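Side-chain contacts in F5/8 type C domain protein (Bacteroides ovatus, PDB 4ZRX), which is a putative alpha-L-fucosidase, probably hydrolysing fucosidic bonds with its TIM-barrel domain, and carries an F5/8 type C domain of the kind that often binds sugars: residues E153-S158 and G186-G191; R160-F165 and D202-T207; N473-S478 and I490-T495; A565-P568 and V572-V575. All blocks are in the same frame, centred on the assembly; numbering follows the deposited sequence. Where two conformers were deposited one is given.

Contact 1 of 4, residues E153-S158 and G186-G191; sequences ECYGDS and GANGEG. With EDO (1,2-ethanediol), chain B.
The phenol oxygen of Tyr155 is held from two directions: the side-chain amide of Asn188 donates an N-H from ND2 to OH at 2.9 Å, and the hydroxyl of Tyr199 forms a second hydrogen bond with it. The contact joins two loops of the TIM barrel, one following strand 140-145 and the other following strand 181-184, at the ends of the parallel strands where enzymes of this fold carry their active sites. The two side chains approach from opposite directions. Tyr155 reaches across because its CG stands anti to the backbone N (chi1 -173°), and ND2 arrives at the edge of the ring, near its plane. The bond is bent, with an N-H...O angle of 133°, although OH lies close to the plane of the donating amide. The other end of that amide is also engaged: Asn188 OD1 accepts from the backbone N of Glu190 at 2.9 Å, closing an Asx turn, and the two bonds together fix the rotation of the amide. With an alanine here, Tyr155 OH would probably lose one partner and the backbone N of Glu190 its acceptor, leaving the turn freer to shift. Glu190 adds an apolar touch through its aliphatic part, while a bend at chi2 (-66°) turns its carboxylate to the indole NE1 of Trp148 and the backbone N of Lys195. Glu190 CG lies 4.1 Å from Tyr155 CE2, at the ring edge.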
loop_
_atom_site.group_PDB
_atom_site.type_symbol
_atom_site.label_atom_id
_atom_site.label_comp_id
_atom_site.label_asym_id
_atom_site.label_seq_id
_atom_site.Cartn_x
_atom_site.Cartn_y
_atom_site.Cartn_z
ATOM N N GLU A 153 -8.772 -32.114 -2.163
ATOM C CA GLU A 153 -9.259 -33.079 -1.208
ATOM C C GLU A 153 -8.178 -33.426 -0.201
ATOM O O GLU A 153 -8.487 -33.707 0.945
ATOM C CB GLU A 153 -9.686 -34.339 -1.953
ATOM C CG GLU A 153 -10.238 -35.460 -1.104
ATOM C CD GLU A 153 -10.647 -36.674 -1.948
ATOM O OE1 GLU A 153 -10.395 -36.657 -3.197
ATOM O OE2 GLU A 153 -11.212 -37.644 -1.372
ATOM N N CYS A 154 -6.909 -33.411 -0.634
ATOM C CA CYS A 154 -5.828 -33.867 0.230
ATOM C C CYS A 154 -5.346 -32.781 1.185
ATOM O O CYS A 154 -4.484 -33.064 2.008
ATOM C CB CYS A 154 -4.664 -34.447 -0.581
ATOM S SG CYS A 154 -3.761 -33.187 -1.567
ATOM N N TYR A 155 -5.887 -31.541 1.081
ATOM C CA TYR A 155 -5.519 -30.479 2.033
ATOM C C TYR A 155 -5.853 -30.900 3.456
ATOM O O TYR A 155 -6.984 -31.264 3.743
ATOM C CB TYR A 155 -6.217 -29.138 1.748
ATOM C CG TYR A 155 -5.696 -28.021 2.627
ATOM C CD1 TYR A 155 -4.473 -27.394 2.337
ATOM C CD2 TYR A 155 -6.394 -27.596 3.749
ATOM C CE1 TYR A 155 -3.996 -26.363 3.122
ATOM C CE2 TYR A 155 -5.918 -26.611 4.539
ATOM C CZ TYR A 155 -4.699 -25.981 4.245
ATOM O OH TYR A 155 -4.222 -24.989 5.071
ATOM N N GLY A 156 -4.848 -30.865 4.329
ATOM C CA GLY A 156 -5.018 -31.233 5.716
ATOM C C GLY A 156 -4.637 -32.692 5.990
ATOM O O GLY A 156 -4.566 -33.081 7.127
ATOM N N ASP A 157 -4.405 -33.491 4.947
ATOM C CA ASP A 157 -3.684 -34.790 5.052
ATOM C C ASP A 157 -2.244 -34.382 4.764
ATOM O O ASP A 157 -1.787 -34.460 3.622
ATOM C CB ASP A 157 -4.247 -35.791 3.987
ATOM C CG ASP A 157 -3.484 -37.128 3.900
ATOM O OD1 ASP A 157 -2.433 -37.269 4.567
ATOM O OD2 ASP A 157 -3.941 -38.034 3.123
ATOM N N SER A 158 -1.522 -33.968 5.793
ATOM C CA SER A 158 -0.331 -33.125 5.582
ATOM C C SER A 158 0.698 -33.610 4.545
ATOM O O SER A 158 1.078 -32.836 3.667
ATOM C CB SER A 158 0.334 -32.731 6.903
ATOM O OG SER A 158 -0.557 -31.981 7.718
ATOM N N GLY A 186 0.138 -16.242 4.181
ATOM C CA GLY A 186 -0.063 -16.882 5.506
ATOM C C GLY A 186 -1.520 -17.021 5.887
ATOM O O GLY A 186 -1.862 -17.689 6.865
ATOM N N ALA A 187 -2.387 -16.387 5.118
ATOM C CA ALA A 187 -3.819 -16.326 5.450
ATOM C C ALA A 187 -4.416 -17.715 5.413
ATOM O O ALA A 187 -4.114 -18.535 4.536
ATOM C CB ALA A 187 -4.558 -15.412 4.463
ATOM N N ASN A 188 -5.209 -18.018 6.426
ATOM C CA ASN A 188 -5.814 -19.285 6.546
ATOM C C ASN A 188 -7.110 -19.116 7.347
ATOM O O ASN A 188 -7.084 -18.652 8.476
ATOM C CB ASN A 188 -4.886 -20.288 7.241
ATOM C CG ASN A 188 -5.393 -21.682 7.112
ATOM O OD1 ASN A 188 -6.519 -21.998 7.525
ATOM N ND2 ASN A 188 -4.645 -22.511 6.431
ATOM N N GLY A 189 -8.232 -19.439 6.740
ATOM C CA GLY A 189 -9.532 -19.305 7.418
ATOM C C GLY A 189 -10.144 -20.634 7.823
ATOM O O GLY A 189 -11.344 -20.706 7.997
ATOM N N GLU A 190 -9.371 -21.714 7.892
ATOM C CA GLU A 190 -9.936 -22.996 8.345
ATOM C C GLU A 190 -10.515 -22.818 9.758
ATOM O O GLU A 190 -11.604 -23.294 10.018
ATOM C CB GLU A 190 -8.904 -24.120 8.302
ATOM C CG GLU A 190 -8.574 -24.553 6.873
ATOM C CD GLU A 190 -9.766 -25.219 6.139
ATOM O OE1 GLU A 190 -10.547 -25.976 6.823
ATOM O OE2 GLU A 190 -9.936 -25.007 4.895
ATOM N N GLY A 191 -9.778 -22.104 10.615
ATOM C CA GLY A 191 -10.226 -21.666 11.949
ATOM C C GLY A 191 -9.960 -22.735 12.991
ATOM O O GLY A 191 -9.281 -23.714 12.670
HETATM C C1 EDO B . -0.080 -11.747 3.909
HETATM O O1 EDO B . -1.476 -11.613 3.643
HETATM C C2 EDO B . 0.126 -12.164 5.361
HETATM O O2 EDO B . -0.054 -13.586 5.458
#

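Contact 2 of 4, residues R160-F165 and D202-T207; sequences RYNDFF and DAFYQT
Two neighbouring helices of the barrel's outer layer, 158-174 and 201-211, meet through the rings of Phe165 and Phe204. Phe165 sets CD2 over the centre of the Phe204 ring, 3.4 Å above its plane, with Phe204 CZ and CE2 each 3.5 Å from Phe165 CD2. The ring centroids are 4.5 Å apart, yet the planes are inclined at 37°, so the pair is oblique, neither a stack nor a T-shaped contact. Phe204 extends toward the other helix with CG anti to its own carbonyl carbon (chi1 -56°), while the side chain of Phe165 crosses it at about a right angle. In the alternating beta-alpha order of a TIM barrel, such helices flank the parallel strands, and Phe165 also meets Phe184 at the end of strand 181-184. One turn before Phe165, Asn162 brings its amide to the Phe204 ring, OD1 standing 3.3 Å from Phe204 CZ with the amide and ring planes 67° apart. This oxygen accepts from the backbone N of Asp200, and ND2 of the same amide donates to the carbonyl of Val198, so Asn162 ties its helix to the approach of the next. A serine in place of Phe204 would probably open a gap beside Phe165 CD2 and take away the apolar surface that Ile166 also touches. The CA atoms of Phe165 and Phe204 lie 8.1 Å apart.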
loop_
_atom_site.group_PDB
_atom_site.type_symbol
_atom_site.label_atom_id
_atom_site.label_comp_id
_atom_site.label_asym_id
_atom_site.label_seq_id
_atom_site.Cartn_x
_atom_site.Cartn_y
_atom_site.Cartn_z
ATOM N N ARG A 160 0.470 -35.705 2.066
ATOM C CA ARG A 160 -0.100 -35.836 0.743
ATOM C C ARG A 160 -0.244 -34.428 0.128
ATOM O O ARG A 160 0.097 -34.184 -1.035
ATOM C CB ARG A 160 -1.461 -36.478 0.853
ATOM C CG ARG A 160 -1.971 -36.961 -0.460
ATOM C CD ARG A 160 -3.019 -38.050 -0.291
ATOM N NE ARG A 160 -3.503 -38.479 -1.609
ATOM C CZ ARG A 160 -4.500 -39.339 -1.809
ATOM N NH1 ARG A 160 -5.163 -39.872 -0.790
ATOM N NH2 ARG A 160 -4.841 -39.669 -3.050
ATOM N N TYR A 161 -0.735 -33.514 0.933
ATOM C CA TYR A 161 -0.830 -32.116 0.431
ATOM C C TYR A 161 0.532 -31.482 0.206
ATOM O O TYR A 161 0.705 -30.732 -0.736
ATOM C CB TYR A 161 -1.679 -31.212 1.304
ATOM C CG TYR A 161 -1.828 -29.823 0.663
ATOM C CD1 TYR A 161 -2.724 -29.599 -0.357
ATOM C CD2 TYR A 161 -1.051 -28.771 1.089
ATOM C CE1 TYR A 161 -2.853 -28.350 -0.941
ATOM C CE2 TYR A 161 -1.167 -27.511 0.507
ATOM C CZ TYR A 161 -2.066 -27.303 -0.482
ATOM O OH TYR A 161 -2.168 -26.049 -1.057
ATOM N N ASN A 162 1.497 -31.785 1.060
ATOM C CA ASN A 162 2.832 -31.268 0.852
ATOM C C ASN A 162 3.394 -31.734 -0.462
ATOM O O ASN A 162 3.944 -30.946 -1.212
ATOM C CB ASN A 162 3.733 -31.604 2.028
ATOM C CG ASN A 162 3.444 -30.729 3.249
ATOM O OD1 ASN A 162 3.130 -29.541 3.115
ATOM N ND2 ASN A 162 3.626 -31.276 4.423
ATOM N N ASP A 163 3.226 -33.026 -0.794
ATOM C CA ASP A 163 3.687 -33.543 -2.098
ATOM C C ASP A 163 2.970 -32.849 -3.244
ATOM O O ASP A 163 3.587 -32.508 -4.260
ATOM C CB ASP A 163 3.435 -35.074 -2.209
ATOM C CG ASP A 163 3.855 -35.669 -3.572
ATOM O OD1 ASP A 163 5.063 -35.965 -3.745
ATOM O OD2 ASP A 163 2.986 -35.908 -4.446
ATOM N N PHE A 164 1.665 -32.709 -3.094
ATOM C CA PHE A 164 0.779 -32.079 -4.093
ATOM C C PHE A 164 1.235 -30.634 -4.363
ATOM O O PHE A 164 1.363 -30.204 -5.509
ATOM C CB PHE A 164 -0.651 -32.121 -3.475
ATOM C CG PHE A 164 -1.740 -31.373 -4.261
ATOM C CD1 PHE A 164 -2.458 -31.992 -5.266
ATOM C CD2 PHE A 164 -2.045 -30.068 -3.947
ATOM C CE1 PHE A 164 -3.483 -31.291 -5.939
ATOM C CE2 PHE A 164 -3.019 -29.414 -4.562
ATOM C CZ PHE A 164 -3.726 -30.002 -5.589
ATOM N N PHE A 165 1.481 -29.945 -3.279
ATOM C CA PHE A 165 1.969 -28.553 -3.309
ATOM C C PHE A 165 3.297 -28.445 -4.002
ATOM O O PHE A 165 3.483 -27.597 -4.852
ATOM C CB PHE A 165 2.024 -27.981 -1.924
ATOM C CG PHE A 165 2.168 -26.438 -1.889
ATOM C CD1 PHE A 165 1.051 -25.631 -2.087
ATOM C CD2 PHE A 165 3.397 -25.855 -1.736
ATOM C CE1 PHE A 165 1.171 -24.259 -2.076
ATOM C CE2 PHE A 165 3.531 -24.469 -1.695
ATOM C CZ PHE A 165 2.392 -23.673 -1.881
ATOM N N ASP A 202 10.318 -26.140 4.526
ATOM C CA ASP A 202 11.706 -26.337 4.146
ATOM C C ASP A 202 11.815 -27.042 2.806
ATOM O O ASP A 202 12.605 -26.616 1.952
ATOM C CB ASP A 202 12.497 -27.048 5.262
ATOM C CG ASP A 202 13.964 -27.151 4.926
ATOM O OD1 ASP A 202 14.649 -26.108 4.703
ATOM O OD2 ASP A 202 14.422 -28.280 4.820
ATOM N N ALA A 203 10.975 -28.045 2.560
ATOM C CA ALA A 203 10.990 -28.712 1.263
ATOM C C ALA A 203 10.544 -27.779 0.159
ATOM O O ALA A 203 11.058 -27.860 -0.961
ATOM C CB ALA A 203 10.146 -30.003 1.282
ATOM N N PHE A 204 9.590 -26.891 0.458
ATOM C CA PHE A 204 9.150 -25.922 -0.538
ATOM C C PHE A 204 10.327 -25.024 -0.848
ATOM O O PHE A 204 10.583 -24.657 -2.012
ATOM C CB PHE A 204 7.992 -25.039 -0.060
ATOM C CG PHE A 204 6.750 -25.775 0.421
ATOM C CD1 PHE A 204 6.548 -27.143 0.198
ATOM C CD2 PHE A 204 5.740 -25.052 1.054
ATOM C CE1 PHE A 204 5.400 -27.776 0.658
ATOM C CE2 PHE A 204 4.598 -25.662 1.523
ATOM C CZ PHE A 204 4.431 -27.063 1.335
ATOM N N TYR A 205 11.045 -24.633 0.190
ATOM C CA TYR A 205 12.221 -23.765 -0.028
ATOM C C TYR A 205 13.321 -24.432 -0.824
ATOM O O TYR A 205 13.956 -23.804 -1.678
ATOM C CB TYR A 205 12.764 -23.225 1.315
ATOM C CG TYR A 205 13.722 -22.023 1.195
ATOM C CD1 TYR A 205 13.709 -21.168 0.091
ATOM C CD2 TYR A 205 14.617 -21.765 2.207
ATOM C CE1 TYR A 205 14.583 -20.048 0.031
ATOM C CE2 TYR A 205 15.520 -20.719 2.140
ATOM C CZ TYR A 205 15.492 -19.862 1.060
ATOM O OH TYR A 205 16.364 -18.789 1.011
ATOM N N GLN A 206 13.563 -25.715 -0.557
ATOM C CA GLN A 206 14.580 -26.448 -1.318
ATOM C C GLN A 206 14.221 -26.543 -2.796
ATOM O O GLN A 206 15.082 -26.337 -3.653
ATOM C CB GLN A 206 14.870 -27.835 -0.708
ATOM C CG GLN A 206 15.354 -27.849 0.751
ATOM C CD GLN A 206 16.387 -26.780 1.097
ATOM O OE1 GLN A 206 16.203 -25.985 2.055
ATOM N NE2 GLN A 206 17.443 -26.699 0.295
ATOM N N THR A 207 12.917 -26.661 -3.097
ATOM C CA THR A 207 12.463 -26.681 -4.474
ATOM C C THR A 207 12.762 -25.389 -5.157
ATOM O O THR A 207 13.261 -25.364 -6.280
ATOM C CB THR A 207 10.957 -27.002 -4.522
ATOM O OG1 THR A 207 10.724 -28.260 -3.893
ATOM C CG2 THR A 207 10.400 -27.065 -5.951
#

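Contact 3 of 4, residues N473-S478 and I490-T495; sequences NNLPRS and IDLGKT
Leu475 points toward strand 488-492 and splits its two methyls between two neighbours, crossing both side chains at a slant. With CG anti to the backbone N (chi1 -168°), the branch carries CD2 to the base of Leu492, where CD2 and Leu492 CB are 3.9 Å apart, and CD1 to the far end of Lys494, where CD1 and Lys494 CE are 4.2 Å apart. Leu492 thus offers the root of its side chain, and the same side chain also touches Ile561 of the adjacent strand. Lys494 begins with CG between the backbone N and the carbonyl carbon (chi1 51°), then runs extended, which carries CE to Leu475 CD1. The setting is the F5/8 type C domain, a beta-sandwich: the loop before strand 481-485 leans on Leu492 and Lys494, where the chain turns a corner into strand 495-503 of another sheet. Polar bonds within each segment shape the backbones behind these side chains. Asp491 OD1 accepts from the backbone N of Gly493 at 2.8 Å, an Asx turn at the corner, and also pairs in a salt bridge with Arg559. On the loop side, Asn473 ND2 donates to the carbonyl O of Leu475 at 3.0 Å, coming from above the carbonyl plane, while Asn473 OD1 receives the backbone N of Val582. Leu475 also rests on Val582 and Val584 of strand 580-584. No hydrogen bond crosses between the two segments, so the contact rests mainly on carbon-to-carbon packing, which holds distance more than direction.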
loop_
_atom_site.group_PDB
_atom_site.type_symbol
_atom_site.label_atom_id
_atom_site.label_comp_id
_atom_site.label_asym_id
_atom_site.label_seq_id
_atom_site.Cartn_x
_atom_site.Cartn_y
_atom_site.Cartn_z
ATOM N N ASN A 473 -25.413 15.886 -3.581
ATOM C CA ASN A 473 -24.926 17.239 -3.894
ATOM C C ASN A 473 -24.461 17.247 -5.325
ATOM O O ASN A 473 -23.536 16.483 -5.674
ATOM C CB ASN A 473 -23.773 17.649 -2.985
ATOM C CG ASN A 473 -23.282 19.085 -3.262
ATOM O OD1 ASN A 473 -24.060 20.036 -3.175
ATOM N ND2 ASN A 473 -22.006 19.244 -3.572
ATOM N N ASN A 474 -25.078 18.078 -6.162
ATOM C CA ASN A 474 -24.679 18.156 -7.567
ATOM C C ASN A 474 -24.155 19.535 -7.970
ATOM O O ASN A 474 -24.006 19.812 -9.150
ATOM C CB ASN A 474 -25.829 17.717 -8.479
ATOM C CG ASN A 474 -26.964 18.723 -8.505
ATOM O OD1 ASN A 474 -26.997 19.669 -7.679
ATOM N ND2 ASN A 474 -27.893 18.535 -9.434
ATOM N N LEU A 475 -23.856 20.379 -6.985
ATOM C CA LEU A 475 -23.207 21.678 -7.224
ATOM C C LEU A 475 -21.845 21.639 -6.514
ATOM O O LEU A 475 -21.795 21.735 -5.271
ATOM C CB LEU A 475 -24.064 22.843 -6.693
ATOM C CG LEU A 475 -23.595 24.239 -7.149
ATOM C CD1 LEU A 475 -23.693 24.393 -8.664
ATOM C CD2 LEU A 475 -24.442 25.308 -6.478
ATOM N N PRO A 476 -20.746 21.476 -7.296
ATOM C CA PRO A 476 -19.455 21.262 -6.612
ATOM C C PRO A 476 -19.142 22.423 -5.660
ATOM O O PRO A 476 -19.394 23.594 -5.998
ATOM C CB PRO A 476 -18.427 21.185 -7.763
ATOM C CG PRO A 476 -19.220 20.817 -8.993
ATOM C CD PRO A 476 -20.638 21.340 -8.770
ATOM N N ARG A 477 -18.633 22.090 -4.475
ATOM C CA ARG A 477 -18.374 23.110 -3.450
ATOM C C ARG A 477 -17.205 24.030 -3.802
ATOM O O ARG A 477 -17.072 25.101 -3.195
ATOM C CB ARG A 477 -18.100 22.475 -2.086
ATOM C CG ARG A 477 -19.224 21.593 -1.616
ATOM C CD ARG A 477 -19.112 21.239 -0.167
ATOM N NE ARG A 477 -20.197 20.325 0.178
ATOM C CZ ARG A 477 -20.250 19.018 -0.127
ATOM N NH1 ARG A 477 -19.239 18.415 -0.794
ATOM N NH2 ARG A 477 -21.324 18.299 0.242
ATOM N N SER A 478 -16.368 23.616 -4.771
ATOM C CA SER A 478 -15.313 24.477 -5.313
ATOM C C SER A 478 -15.805 25.863 -5.783
ATOM O O SER A 478 -15.036 26.812 -5.814
ATOM C CB SER A 478 -14.614 23.790 -6.480
ATOM O OG SER A 478 -15.470 23.741 -7.618
ATOM N N ILE A 490 -23.761 30.381 3.311
ATOM C CA ILE A 490 -22.991 29.952 2.156
ATOM C C ILE A 490 -23.487 30.663 0.890
ATOM O O ILE A 490 -24.672 30.675 0.600
ATOM C CB ILE A 490 -23.109 28.411 1.924
ATOM C CG1 ILE A 490 -22.576 27.615 3.123
ATOM C CG2 ILE A 490 -22.393 27.995 0.621
ATOM C CD1 ILE A 490 -23.075 26.143 3.162
ATOM N N ASP A 491 -22.546 31.246 0.160
ATOM C CA ASP A 491 -22.768 31.772 -1.164
ATOM C C ASP A 491 -22.464 30.628 -2.124
ATOM O O ASP A 491 -21.309 30.193 -2.219
ATOM C CB ASP A 491 -21.807 32.972 -1.378
ATOM C CG ASP A 491 -21.860 33.551 -2.779
ATOM O OD1 ASP A 491 -22.467 32.954 -3.689
ATOM O OD2 ASP A 491 -21.261 34.632 -2.991
ATOM N N LEU A 492 -23.464 30.158 -2.846
ATOM C CA LEU A 492 -23.258 29.019 -3.752
ATOM C C LEU A 492 -22.508 29.355 -5.045
ATOM O O LEU A 492 -22.135 28.440 -5.779
ATOM C CB LEU A 492 -24.603 28.375 -4.096
ATOM C CG LEU A 492 -25.393 27.820 -2.897
ATOM C CD1 LEU A 492 -26.791 27.389 -3.354
ATOM C CD2 LEU A 492 -24.673 26.683 -2.227
ATOM N N GLY A 493 -22.335 30.650 -5.346
ATOM C CA GLY A 493 -21.446 31.088 -6.428
ATOM C C GLY A 493 -22.187 31.501 -7.687
ATOM O O GLY A 493 -21.620 32.209 -8.522
ATOM N N LYS A 494 -23.432 31.036 -7.845
ATOM C CA LYS A 494 -24.342 31.552 -8.879
ATOM C C LYS A 494 -25.776 31.316 -8.435
ATOM O O LYS A 494 -26.020 30.581 -7.472
ATOM C CB LYS A 494 -24.103 30.879 -10.241
ATOM C CG LYS A 494 -24.094 29.326 -10.194
ATOM C CD LYS A 494 -24.085 28.721 -11.595
ATOM C CE LYS A 494 -24.562 27.290 -11.553
ATOM N NZ LYS A 494 -23.979 26.451 -12.616
ATOM N N THR A 495 -26.717 31.940 -9.151
ATOM C CA THR A 495 -28.139 31.677 -8.967
ATOM C C THR A 495 -28.510 30.289 -9.464
ATOM O O THR A 495 -28.263 29.957 -10.628
ATOM C CB THR A 495 -28.992 32.691 -9.780
ATOM O OG1 THR A 495 -28.746 33.997 -9.279
ATOM C CG2 THR A 495 -30.485 32.355 -9.686
#

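Contact 4 of 4, residues A565-P568 and V572-V575; sequences ATTP and VAKV. With EDO (1,2-ethanediol), chain E.
A single beta bridge, Thr566 with Val572, closes a short chain reversal at the end of strand 560-566, in the F5/8 type C domain. Its one cross-segment hydrogen bond runs from the backbone N of Ala573 to the carbonyl O of Ala565, 3.0 Å long and nearly straight at 166°. Beside that bond, the methyls of Ala565 and Ala573 meet, CB to CB, at 4.0 Å. Strand 560-566 is an inner strand of the five-stranded antiparallel sheet of this beta-sandwich, and past its end the returning loop adds this one bridge. Thr567 contributes its methyl: CG2 presses on Ala573 CA at 3.4 Å, a close approach for two carbons, and lies 3.8 Å from Ala573 CB. With OG1 at chi1 64°, CG2 falls beside the backbone N and faces Ala573, while OG1 hydrogen-bonds with the hydroxyl of Thr571 within the turn. A molecule of 1,2-ethanediol, probably from the crystallisation liquor, sits alongside: its O2 accepts from the backbone N of Ala565 at 3.0 Å, and Val572 CG1 touches its C2 at 3.9 Å.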
loop_
_atom_site.group_PDB
_atom_site.type_symbol
_atom_site.label_atom_id
_atom_site.label_comp_id
_atom_site.label_asym_id
_atom_site.label_seq_id
_atom_site.Cartn_x
_atom_site.Cartn_y
_atom_site.Cartn_z
ATOM N N ALA A 565 -29.485 26.056 13.302
ATOM C CA ALA A 565 -29.790 24.780 13.931
ATOM C C ALA A 565 -29.364 24.679 15.388
ATOM O O ALA A 565 -28.364 25.309 15.817
ATOM C CB ALA A 565 -29.183 23.633 13.102
ATOM N N THR A 566 -30.133 23.877 16.126
ATOM C CA THR A 566 -29.787 23.460 17.479
ATOM C C THR A 566 -29.620 21.932 17.544
ATOM O O THR A 566 -30.111 21.170 16.694
ATOM C CB THR A 566 -30.847 23.930 18.505
ATOM O OG1 THR A 566 -32.144 23.569 18.033
ATOM C CG2 THR A 566 -30.795 25.459 18.700
ATOM N N THR A 567 -28.914 21.505 18.576
ATOM C CA THR A 567 -28.465 20.150 18.700
ATOM C C THR A 567 -29.503 19.338 19.462
ATOM O O THR A 567 -30.489 19.904 19.978
ATOM C CB THR A 567 -27.160 20.128 19.504
ATOM O OG1 THR A 567 -27.444 20.607 20.823
ATOM C CG2 THR A 567 -26.109 21.011 18.855
ATOM N N PRO A 568 -29.274 18.015 19.576
ATOM C CA PRO A 568 -30.173 17.227 20.447
ATOM C C PRO A 568 -30.300 17.749 21.890
ATOM O O PRO A 568 -31.354 17.570 22.497
ATOM C CB PRO A 568 -29.582 15.812 20.392
ATOM C CG PRO A 568 -28.891 15.735 19.013
ATOM C CD PRO A 568 -28.464 17.166 18.670
ATOM N N VAL A 572 -26.513 25.464 20.460
ATOM C CA VAL A 572 -26.260 25.864 19.084
ATOM C C VAL A 572 -25.431 24.787 18.349
ATOM O O VAL A 572 -24.355 24.409 18.786
ATOM C CB VAL A 572 -25.534 27.188 19.021
ATOM C CG1 VAL A 572 -25.143 27.517 17.569
ATOM C CG2 VAL A 572 -26.404 28.293 19.649
ATOM N N ALA A 573 -25.935 24.302 17.222
ATOM C CA ALA A 573 -25.206 23.287 16.457
ATOM C C ALA A 573 -24.019 23.890 15.739
ATOM O O ALA A 573 -23.981 25.091 15.483
ATOM C CB ALA A 573 -26.129 22.590 15.442
ATOM N N LYS A 574 -23.044 23.044 15.440
ATOM C CA LYS A 574 -21.961 23.394 14.559
ATOM C C LYS A 574 -22.067 22.564 13.302
ATOM O O LYS A 574 -22.003 21.300 13.339
ATOM C CB LYS A 574 -20.605 23.099 15.202
ATOM C CG LYS A 574 -20.276 24.012 16.385
ATOM C CD LYS A 574 -18.878 23.691 16.920
ATOM C CE LYS A 574 -18.337 24.781 17.826
ATOM N NZ LYS A 574 -19.107 24.872 19.091
ATOM N N VAL A 575 -22.121 23.273 12.193
ATOM C CA VAL A 575 -22.230 22.654 10.883
ATOM C C VAL A 575 -21.120 23.209 9.991
ATOM O O VAL A 575 -20.874 24.404 10.004
ATOM C CB VAL A 575 -23.660 22.939 10.308
ATOM C CG1 VAL A 575 -23.878 22.227 8.973
ATOM C CG2 VAL A 575 -24.697 22.424 11.286
HETATM C C1 EDO E . -25.689 25.995 12.639
HETATM O O1 EDO E . -25.425 26.698 11.421
HETATM C C2 EDO E . -25.914 26.950 13.808
HETATM O O2 EDO E . -27.064 27.754 13.537
#

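How the contacts relate
Contacts 1 and 2 belong to the fucosidase barrel and touch directly, sharing the start of helix 158-174: Tyr155 packs on Tyr161 and Cys154 on Phe164. Yet they differ in chemistry. Contact 2, between helices, is buried and mainly aromatic, whereas contact 1, between loops, is partly buried and turns on polar bonds. Contacts 3 and 4 lie in the F5/8 type C domain, their nearest atoms about 7 Å apart, and reach adjacent strands, 488-492 and 560-566, of one sheet. Both are partly buried, contact 3 through aliphatic side chains and contact 4 through a backbone bond with small methyls. The centres of contacts 2 and 4 stand about 64 Å apart.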